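Local coordinates for beta-galacturonidase (Eisenbergiella tayi, PDB 6NCW), which is a family 2 glycoside hydrolase, a beta-galacturonidase that probably releases terminal uronic acid sugars from beta-linked substrates by hydrolysis, at residues 94-99 and 312-317; 275-280 and 291-296; 318-323 and 328-333. One frame throughout, in Å; residues are numbered along the deposited sequence.

Contact 1: residues 94-99 and 312-317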
loop_
_atom_site.group_PDB
_atom_site.type_symbol
_atom_site.label_atom_id
_atom_site.label_comp_id
_atom_site.label_asym_id
_atom_site.label_seq_id
_atom_site.Cartn_x
_atom_site.Cartn_y
_atom_site.Cartn_z
ATOM N N ALA A 94 4.129 28.522 -19.121
ATOM C CA ALA A 94 4.252 27.171 -19.655
ATOM C C ALA A 94 3.070 26.773 -20.524
ATOM O O ALA A 94 3.168 25.797 -21.275
ATOM C CB ALA A 94 4.382 26.165 -18.502
ATOM N N TYR A 95 1.956 27.484 -20.428
ATOM C CA TYR A 95 0.678 26.899 -20.772
ATOM C C TYR A 95 0.010 27.530 -21.982
ATOM O O TYR A 95 -1.091 27.104 -22.339
ATOM C CB TYR A 95 -0.259 26.973 -19.552
ATOM C CG TYR A 95 0.317 26.398 -18.280
ATOM C CD1 TYR A 95 0.473 25.022 -18.121
ATOM C CD2 TYR A 95 0.682 27.231 -17.214
ATOM C CE1 TYR A 95 0.978 24.478 -16.922
ATOM C CE2 TYR A 95 1.180 26.709 -16.025
ATOM C CZ TYR A 95 1.334 25.336 -15.886
ATOM O OH TYR A 95 1.839 24.831 -14.708
ATOM N N THR A 96 0.644 28.520 -22.626
ATOM C CA THR A 96 0.108 29.173 -23.805
ATOM C C THR A 96 1.113 29.090 -24.958
ATOM O O THR A 96 2.329 29.101 -24.736
ATOM C CB THR A 96 -0.236 30.641 -23.519
ATOM O OG1 THR A 96 0.842 31.269 -22.808
ATOM C CG2 THR A 96 -1.527 30.741 -22.685
ATOM N N PRO A 97 0.634 28.979 -26.192
ATOM C CA PRO A 97 1.544 28.831 -27.333
ATOM C C PRO A 97 2.137 30.169 -27.751
ATOM O O PRO A 97 1.622 31.242 -27.427
ATOM C CB PRO A 97 0.646 28.257 -28.438
ATOM C CG PRO A 97 -0.729 28.716 -28.087
ATOM C CD PRO A 97 -0.786 28.942 -26.589
ATOM N N PHE A 98 3.267 30.083 -28.442
ATOM C CA PHE A 98 3.949 31.260 -28.979
ATOM C C PHE A 98 4.669 30.836 -30.250
ATOM O O PHE A 98 4.771 29.644 -30.550
ATOM C CB PHE A 98 4.929 31.889 -27.964
ATOM C CG PHE A 98 6.100 30.977 -27.552
ATOM C CD1 PHE A 98 5.932 29.992 -26.585
ATOM C CD2 PHE A 98 7.359 31.138 -28.116
ATOM C CE1 PHE A 98 6.999 29.182 -26.188
ATOM C CE2 PHE A 98 8.430 30.336 -27.737
ATOM C CZ PHE A 98 8.252 29.351 -26.764
ATOM N N ASP A 99 5.161 31.812 -31.012
ATOM C CA ASP A 99 5.864 31.473 -32.246
ATOM C C ASP A 99 7.073 32.378 -32.462
ATOM O O ASP A 99 7.184 33.466 -31.889
ATOM C CB ASP A 99 4.927 31.507 -33.481
ATOM C CG ASP A 99 4.444 32.923 -33.859
ATOM O OD1 ASP A 99 4.975 33.937 -33.360
ATOM O OD2 ASP A 99 3.507 33.014 -34.680
ATOM N N HIS A 312 -4.888 25.320 -13.065
ATOM C CA HIS A 312 -5.293 26.741 -13.029
ATOM C C HIS A 312 -4.525 27.459 -14.147
ATOM O O HIS A 312 -3.713 28.357 -13.893
ATOM C CB HIS A 312 -4.975 27.404 -11.692
ATOM C CG HIS A 312 -5.710 26.805 -10.530
ATOM N ND1 HIS A 312 -7.069 26.939 -10.362
ATOM C CD2 HIS A 312 -5.274 26.069 -9.480
ATOM C CE1 HIS A 312 -7.439 26.325 -9.249
ATOM N NE2 HIS A 312 -6.368 25.793 -8.692
ATOM N N TYR A 313 -4.753 27.047 -15.387
ATOM C CA TYR A 313 -3.997 27.583 -16.510
ATOM C C TYR A 313 -4.636 27.073 -17.791
ATOM O O TYR A 313 -5.401 26.107 -17.757
ATOM C CB TYR A 313 -2.511 27.161 -16.444
ATOM C CG TYR A 313 -2.352 25.780 -15.899
ATOM C CD1 TYR A 313 -2.765 24.680 -16.639
ATOM C CD2 TYR A 313 -1.837 25.564 -14.621
ATOM C CE1 TYR A 313 -2.669 23.412 -16.142
ATOM C CE2 TYR A 313 -1.723 24.288 -14.113
ATOM C CZ TYR A 313 -2.142 23.206 -14.880
ATOM O OH TYR A 313 -2.050 21.919 -14.390
ATOM N N PRO A 314 -4.326 27.690 -18.924
ATOM C CA PRO A 314 -4.872 27.192 -20.190
ATOM C C PRO A 314 -4.327 25.809 -20.488
ATOM O O PRO A 314 -3.213 25.457 -20.084
ATOM C CB PRO A 314 -4.403 28.235 -21.220
ATOM C CG PRO A 314 -4.201 29.502 -20.395
ATOM C CD PRO A 314 -3.633 28.979 -19.079
ATOM N N ASN A 315 -5.139 25.011 -21.182
ATOM C CA ASN A 315 -4.813 23.627 -21.503
ATOM C C ASN A 315 -4.340 23.465 -22.942
ATOM O O ASN A 315 -4.607 24.298 -23.811
ATOM C CB ASN A 315 -6.017 22.711 -21.271
ATOM C CG ASN A 315 -6.097 22.198 -19.835
ATOM O OD1 ASN A 315 -5.588 22.846 -18.899
ATOM N ND2 ASN A 315 -6.711 21.024 -19.654
ATOM N N ASP A 316 -3.630 22.359 -23.171
ATOM C CA ASP A 316 -3.310 21.828 -24.488
ATOM C C ASP A 316 -4.519 21.841 -25.424
ATOM O O ASP A 316 -5.582 21.308 -25.100
ATOM C CB ASP A 316 -2.800 20.391 -24.323
ATOM C CG ASP A 316 -2.059 19.872 -25.543
ATOM O OD1 ASP A 316 -1.181 18.999 -25.347
ATOM O OD2 ASP A 316 -2.357 20.308 -26.694
ATOM N N GLU A 317 -4.329 22.411 -26.612
ATOM C CA GLU A 317 -5.407 22.439 -27.599
ATOM C C GLU A 317 -5.815 21.042 -28.040
ATOM O O GLU A 317 -6.941 20.841 -28.506
ATOM C CB GLU A 317 -4.967 23.252 -28.811
ATOM C CG GLU A 317 -4.589 24.668 -28.429
ATOM C CD GLU A 317 -3.862 25.396 -29.529
ATOM O OE1 GLU A 317 -2.817 24.897 -29.984
ATOM O OE2 GLU A 317 -4.338 26.472 -29.933
#

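Contact 2: residues 275-280 and 291-296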
loop_
_atom_site.group_PDB
_atom_site.type_symbol
_atom_site.label_atom_id
_atom_site.label_comp_id
_atom_site.label_asym_id
_atom_site.label_seq_id
_atom_site.Cartn_x
_atom_site.Cartn_y
_atom_site.Cartn_z
ATOM N N PHE A 275 -15.509 18.500 -13.061
ATOM C CA PHE A 275 -14.277 18.189 -12.359
ATOM C C PHE A 275 -13.249 19.276 -12.599
ATOM O O PHE A 275 -13.052 19.731 -13.736
ATOM C CB PHE A 275 -13.700 16.839 -12.792
ATOM C CG PHE A 275 -14.292 15.682 -12.053
ATOM C CD1 PHE A 275 -13.834 15.352 -10.786
ATOM C CD2 PHE A 275 -15.310 14.921 -12.622
ATOM C CE1 PHE A 275 -14.399 14.282 -10.086
ATOM C CE2 PHE A 275 -15.866 13.854 -11.940
ATOM C CZ PHE A 275 -15.411 13.532 -10.662
ATOM N N CYS A 276 -12.587 19.687 -11.530
ATOM C CA CYS A 276 -11.321 20.365 -11.691
ATOM C C CYS A 276 -10.294 19.329 -12.128
ATOM O O CYS A 276 -10.227 18.243 -11.553
ATOM C CB CYS A 276 -10.901 21.027 -10.382
ATOM S SG CYS A 276 -12.032 22.339 -9.813
ATOM N N ARG A 277 -9.514 19.639 -13.165
ATOM C CA ARG A 277 -8.472 18.721 -13.606
ATOM C C ARG A 277 -7.211 19.503 -13.939
ATOM O O ARG A 277 -7.225 20.368 -14.827
ATOM C CB ARG A 277 -8.928 17.887 -14.810
ATOM C CG ARG A 277 -7.830 16.982 -15.396
ATOM C CD ARG A 277 -8.305 16.318 -16.693
ATOM N NE ARG A 277 -7.245 15.579 -17.375
ATOM C CZ ARG A 277 -6.378 16.116 -18.234
ATOM N NH1 ARG A 277 -6.431 17.414 -18.507
ATOM N NH2 ARG A 277 -5.451 15.352 -18.811
ATOM N N HIS A 278 -6.132 19.184 -13.221
ATOM C CA HIS A 278 -4.777 19.624 -13.548
ATOM C C HIS A 278 -4.201 18.801 -14.695
ATOM O O HIS A 278 -4.485 17.608 -14.836
ATOM C CB HIS A 278 -3.847 19.468 -12.326
ATOM C CG HIS A 278 -3.790 20.681 -11.451
ATOM N ND1 HIS A 278 -3.219 21.866 -11.865
ATOM C CD2 HIS A 278 -4.259 20.904 -10.199
ATOM C CE1 HIS A 278 -3.329 22.763 -10.902
ATOM N NE2 HIS A 278 -3.940 22.198 -9.874
ATOM N N GLU A 279 -3.342 19.432 -15.485
ATOM C CA GLU A 279 -2.456 18.699 -16.390
ATOM C C GLU A 279 -1.311 18.120 -15.552
ATOM O O GLU A 279 -0.243 18.724 -15.408
ATOM C CB GLU A 279 -1.937 19.607 -17.504
ATOM C CG GLU A 279 -3.049 20.102 -18.469
ATOM C CD GLU A 279 -2.499 20.892 -19.685
ATOM O OE1 GLU A 279 -3.150 20.891 -20.766
ATOM O OE2 GLU A 279 -1.429 21.524 -19.544
ATOM N N ASP A 280 -1.540 16.944 -14.960
ATOM C CA ASP A 280 -0.499 16.321 -14.150
ATOM C C ASP A 280 -0.636 14.805 -14.206
ATOM O O ASP A 280 -1.750 14.272 -14.233
ATOM C CB ASP A 280 -0.567 16.820 -12.708
ATOM C CG ASP A 280 0.694 16.481 -11.909
ATOM O OD1 ASP A 280 0.665 15.476 -11.162
ATOM O OD2 ASP A 280 1.712 17.216 -12.039
ATOM N N SER A 291 -3.204 9.559 -25.593
ATOM C CA SER A 291 -3.774 8.374 -24.964
ATOM C C SER A 291 -4.107 8.625 -23.500
ATOM O O SER A 291 -5.117 8.122 -22.990
ATOM C CB SER A 291 -2.809 7.198 -25.102
ATOM O OG SER A 291 -2.683 6.824 -26.462
ATOM N N ALA A 292 -3.247 9.378 -22.801
ATOM C CA ALA A 292 -3.471 9.669 -21.394
ATOM C C ALA A 292 -4.616 10.661 -21.217
ATOM O O ALA A 292 -5.414 10.541 -20.271
ATOM C CB ALA A 292 -2.184 10.202 -20.763
ATOM N N MET A 293 -4.713 11.634 -22.126
ATOM C CA MET A 293 -5.835 12.571 -22.133
ATOM C C MET A 293 -7.153 11.847 -22.273
ATOM O O MET A 293 -8.088 12.085 -21.508
ATOM C CB MET A 293 -5.692 13.561 -23.288
ATOM C CG MET A 293 -4.567 14.526 -23.108
ATOM S SD MET A 293 -4.458 15.644 -24.527
ATOM C CE MET A 293 -3.091 16.646 -23.937
ATOM N N GLN A 294 -7.265 11.008 -23.306
ATOM C CA GLN A 294 -8.518 10.318 -23.559
ATOM C C GLN A 294 -8.847 9.360 -22.423
ATOM O O GLN A 294 -10.017 9.199 -22.055
ATOM C CB GLN A 294 -8.452 9.586 -24.906
ATOM C CG GLN A 294 -9.755 8.941 -25.333
ATOM C CD GLN A 294 -10.935 9.900 -25.274
ATOM O OE1 GLN A 294 -10.763 11.118 -25.309
ATOM N NE2 GLN A 294 -12.142 9.349 -25.182
ATOM N N HIS A 295 -7.826 8.733 -21.832
ATOM C CA HIS A 295 -8.073 7.867 -20.682
ATOM C C HIS A 295 -8.719 8.648 -19.536
ATOM O O HIS A 295 -9.725 8.209 -18.967
ATOM C CB HIS A 295 -6.778 7.206 -20.222
ATOM C CG HIS A 295 -7.001 6.079 -19.274
ATOM N ND1 HIS A 295 -6.859 6.210 -17.909
ATOM C CD2 HIS A 295 -7.415 4.809 -19.491
ATOM C CE1 HIS A 295 -7.141 5.058 -17.328
ATOM N NE2 HIS A 295 -7.500 4.197 -18.262
ATOM N N ASP A 296 -8.166 9.821 -19.199
ATOM C CA ASP A 296 -8.818 10.711 -18.236
ATOM C C ASP A 296 -10.248 11.040 -18.665
ATOM O O ASP A 296 -11.177 11.003 -17.848
ATOM C CB ASP A 296 -8.029 12.010 -18.056
ATOM C CG ASP A 296 -6.773 11.848 -17.182
ATOM O OD1 ASP A 296 -6.437 10.712 -16.760
ATOM O OD2 ASP A 296 -6.098 12.883 -16.944
#

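Contact 3: residues 318-323 and 328-333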
loop_
_atom_site.group_PDB
_atom_site.type_symbol
_atom_site.label_atom_id
_atom_site.label_comp_id
_atom_site.label_asym_id
_atom_site.label_seq_id
_atom_site.Cartn_x
_atom_site.Cartn_y
_atom_site.Cartn_z
ATOM N N LEU A 318 -4.913 20.075 -27.943
ATOM C CA LEU A 318 -5.304 18.701 -28.226
ATOM C C LEU A 318 -6.376 18.224 -27.238
ATOM O O LEU A 318 -7.309 17.507 -27.615
ATOM C CB LEU A 318 -4.062 17.808 -28.184
ATOM C CG LEU A 318 -4.200 16.320 -28.517
ATOM C CD1 LEU A 318 -4.541 16.122 -29.994
ATOM C CD2 LEU A 318 -2.904 15.599 -28.164
ATOM N N PHE A 319 -6.260 18.621 -25.969
ATOM C CA PHE A 319 -7.265 18.232 -24.978
ATOM C C PHE A 319 -8.587 18.937 -25.259
ATOM O O PHE A 319 -9.654 18.312 -25.234
ATOM C CB PHE A 319 -6.769 18.556 -23.558
ATOM C CG PHE A 319 -7.675 18.036 -22.458
ATOM C CD1 PHE A 319 -7.663 16.686 -22.106
ATOM C CD2 PHE A 319 -8.527 18.889 -21.782
ATOM C CE1 PHE A 319 -8.494 16.194 -21.090
ATOM C CE2 PHE A 319 -9.369 18.409 -20.776
ATOM C CZ PHE A 319 -9.348 17.059 -20.430
ATOM N N LEU A 320 -8.524 20.245 -25.540
ATOM C CA LEU A 320 -9.723 21.001 -25.902
ATOM C C LEU A 320 -10.392 20.414 -27.140
ATOM O O LEU A 320 -11.620 20.312 -27.186
ATOM C CB LEU A 320 -9.367 22.475 -26.122
ATOM C CG LEU A 320 -8.759 23.200 -24.909
ATOM C CD1 LEU A 320 -8.264 24.590 -25.274
ATOM C CD2 LEU A 320 -9.776 23.297 -23.775
ATOM N N ASP A 321 -9.603 20.016 -28.148
ATOM C CA ASP A 321 -10.161 19.311 -29.308
ATOM C C ASP A 321 -10.975 18.102 -28.867
ATOM O O ASP A 321 -12.075 17.859 -29.371
ATOM C CB ASP A 321 -9.061 18.830 -30.270
ATOM C CG ASP A 321 -8.436 19.950 -31.111
ATOM O OD1 ASP A 321 -7.348 19.688 -31.685
ATOM O OD2 ASP A 321 -8.995 21.076 -31.190
ATOM N N LEU A 322 -10.423 17.300 -27.956
ATOM C CA LEU A 322 -11.136 16.099 -27.528
ATOM C C LEU A 322 -12.398 16.440 -26.743
ATOM O O LEU A 322 -13.366 15.666 -26.765
ATOM C CB LEU A 322 -10.214 15.201 -26.708
ATOM C CG LEU A 322 -9.092 14.514 -27.494
ATOM C CD1 LEU A 322 -7.941 14.085 -26.558
ATOM C CD2 LEU A 322 -9.624 13.316 -28.277
ATOM N N CYS A 323 -12.414 17.581 -26.048
ATOM C CA CYS A 323 -13.643 18.011 -25.383
ATOM C C CYS A 323 -14.678 18.482 -26.407
ATOM O O CYS A 323 -15.866 18.165 -26.272
ATOM C CB CYS A 323 -13.349 19.122 -24.369
ATOM S SG CYS A 323 -12.325 18.635 -22.907
ATOM N N ILE A 328 -17.987 17.955 -24.114
ATOM C CA ILE A 328 -17.650 18.255 -22.726
ATOM C C ILE A 328 -17.461 19.763 -22.603
ATOM O O ILE A 328 -16.691 20.352 -23.361
ATOM C CB ILE A 328 -16.388 17.481 -22.295
ATOM C CG1 ILE A 328 -16.667 15.969 -22.325
ATOM C CG2 ILE A 328 -15.923 17.916 -20.906
ATOM C CD1 ILE A 328 -15.439 15.090 -22.200
ATOM N N LEU A 329 -18.174 20.392 -21.667
ATOM C CA LEU A 329 -18.073 21.834 -21.474
ATOM C C LEU A 329 -16.819 22.191 -20.683
ATOM O O LEU A 329 -16.438 21.496 -19.739
ATOM C CB LEU A 329 -19.319 22.357 -20.756
ATOM C CG LEU A 329 -20.623 22.104 -21.531
ATOM C CD1 LEU A 329 -21.829 22.222 -20.621
ATOM C CD2 LEU A 329 -20.713 23.074 -22.708
ATOM N N VAL A 330 -16.177 23.287 -21.065
ATOM C CA VAL A 330 -14.898 23.678 -20.501
ATOM C C VAL A 330 -15.008 25.084 -19.922
ATOM O O VAL A 330 -15.458 26.017 -20.594
ATOM C CB VAL A 330 -13.764 23.593 -21.545
ATOM C CG1 VAL A 330 -12.465 24.141 -20.964
ATOM C CG2 VAL A 330 -13.558 22.152 -21.967
ATOM N N TRP A 331 -14.630 25.213 -18.661
ATOM C CA TRP A 331 -14.204 26.471 -18.069
ATOM C C TRP A 331 -12.690 26.540 -18.246
ATOM O O TRP A 331 -11.973 25.681 -17.724
ATOM C CB TRP A 331 -14.613 26.496 -16.587
ATOM C CG TRP A 331 -13.955 27.524 -15.680
ATOM C CD1 TRP A 331 -12.611 27.787 -15.554
ATOM C CD2 TRP A 331 -14.613 28.361 -14.728
ATOM N NE1 TRP A 331 -12.405 28.762 -14.604
ATOM C CE2 TRP A 331 -13.617 29.135 -14.087
ATOM C CE3 TRP A 331 -15.949 28.532 -14.343
ATOM C CZ2 TRP A 331 -13.919 30.064 -13.087
ATOM C CZ3 TRP A 331 -16.243 29.480 -13.361
ATOM C CH2 TRP A 331 -15.229 30.215 -12.733
ATOM N N GLU A 332 -12.197 27.519 -19.010
ATOM C CA GLU A 332 -10.762 27.726 -19.131
ATOM C C GLU A 332 -10.387 29.040 -18.455
ATOM O O GLU A 332 -11.103 30.035 -18.586
ATOM C CB GLU A 332 -10.298 27.713 -20.597
ATOM C CG GLU A 332 -8.780 27.811 -20.733
ATOM C CD GLU A 332 -8.225 27.469 -22.125
ATOM O OE1 GLU A 332 -7.467 26.473 -22.236
ATOM O OE2 GLU A 332 -8.518 28.197 -23.105
ATOM N N GLU A 333 -9.287 29.043 -17.698
ATOM C CA GLU A 333 -8.866 30.248 -16.990
ATOM C C GLU A 333 -7.407 30.580 -17.293
ATOM O O GLU A 333 -6.644 29.730 -17.752
ATOM C CB GLU A 333 -9.078 30.119 -15.467
ATOM C CG GLU A 333 -8.373 28.936 -14.780
ATOM C CD GLU A 333 -8.855 28.768 -13.339
ATOM O OE1 GLU A 333 -8.073 28.287 -12.481
ATOM O OE2 GLU A 333 -10.036 29.113 -13.073
#

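Contact 1: residues 94-99 and 312-317
Tyr95 and Tyr313 lie face to face, their ring centroids 3.8 Å apart and their planes only 8° from parallel. The overlap is offset toward the base of Tyr313: its CG sits over the centre of the Tyr95 ring, and its CB comes to 3.3 Å from Tyr95 CD2. That methylene also makes a CH-pi contact, its carbon 3.6 Å from the Tyr95 ring centroid. The opposite face of Tyr95 is covered by CB of Ala94, so the phenol is clamped between its own neighbour and the partner loop. Tyr313 reaches this place with CG between its backbone N and carbonyl carbon (chi1 36°), which turns the ring back over Tyr95. Its hydroxyl bonds with ND1 of His278, which pins the far end of the ring. Pro314 extends the apolar surface: its CD lies 4.0 Å from Tyr95 CB, and its CG meets the methyl CG2 of Thr96 at 3.7 Å. Arg140 ties the two segments together by bonding both Tyr95 O and Pro314 O. His312, just before Tyr313, follows a cis peptide; its NE2 bonds a glycerol probably carried over from crystallisation, and it binds alpha-D-galacturonate in another structure of the protein. The stack thus joins a loop of the N-terminal beta-sandwich region to a sugar-binding loop at the C-terminal end of strand 307-309 in the TIM barrel.

Contact 2: residues 275-280 and 291-296
Arg277 and Asp296 form a buried salt bridge between the chain just past strand 268-276 and helix 290-302. The arginine grips side-on, with NE and NH2 both directed at a single oxygen, Asp296 OD2. The NE bond is 3.0 Å long to OD2, with an N-H...O angle of 153°, and uses the anti lone pair of that oxygen. The bond from NH2 to OD2 is longer, 3.2 Å, and more bent at 139°. OD2 lies close to the guanidinium plane, whereas the carboxylate plane is turned 72° from it; the other oxygen, OD1, forms a salt bridge with Arg539 NE. An extended arginine chain, with CG anti to the backbone N, spans the gap between backbones whose nearest CA atoms, those of Arg277 and Asp296, are 9.3 Å apart.

A cation-pi contact joins the same arginine to the ring of Phe319. Packing adds little: Met293, one helical turn before Asp296, has its CA 4.3 Å from Arg277 NH2. Arginine, long and with several N-H donors on a flat cation, suits this place because it can serve a carboxylate and an aromatic ring together. Flanked by two arginines, Asp296 is probably held ionised despite its burial, its charge shared between them.

Contact 3: residues 318-323 and 328-333
Leu320 has CG anti to its carbonyl carbon, which carries its two methyls toward the strand, while Val330 has CG1 anti to its backbone N (chi1 174°) and CG2 beside that N. The valine methyls thereby serve different partners: CG1 meets Leu320 CD2 at 4.0 Å, and CG2 meets Cys323 SG at 3.8 Å. This is the helix-to-strand half of a beta-alpha-beta unit of the TIM barrel, in which helix 317-326 packs outside the strand it leads into. The axes of segments 318-323 and 329-333 approach to 9.3 Å, their directions 147° apart, as expected when the chain doubles back. Beta-branched valine and isoleucine suit the strand and its start, and small Cys323 lets the chains come close where they turn, its CB 4.0 Å from Ile328 CB. Farther along the strand, Leu320 CD1 lies against Glu332 OE1. That carboxylate is buried but well supplied with donors, OE1 taking the backbone N-H of Asn315 and OE2 bonding ND1 of His364. At the turn itself, Ile328 N donates to Cys323 O across 3.0 Å, with an N-H...O angle of 164°.

From the N terminus, the chain leaves residues 94-99 in the beta-sandwich region and meets them again at 312-317, so contact 1 closes a loop of more than two hundred residues. Contact 2 opens and closes within that loop, joining the end of strand 268-276 to the following helix. Contact 3 comes next in series, closing the short turn from helix 317-326 into strand 329-333. The loop at 312-317 is the hub: Asp316 N bonds Glu279 of contact 2, and His312 ND1 bonds Glu333 of contact 3. Contacts 2 and 3 meet directly where Met293 packs on Leu318 and Phe319, joining successive barrel helices.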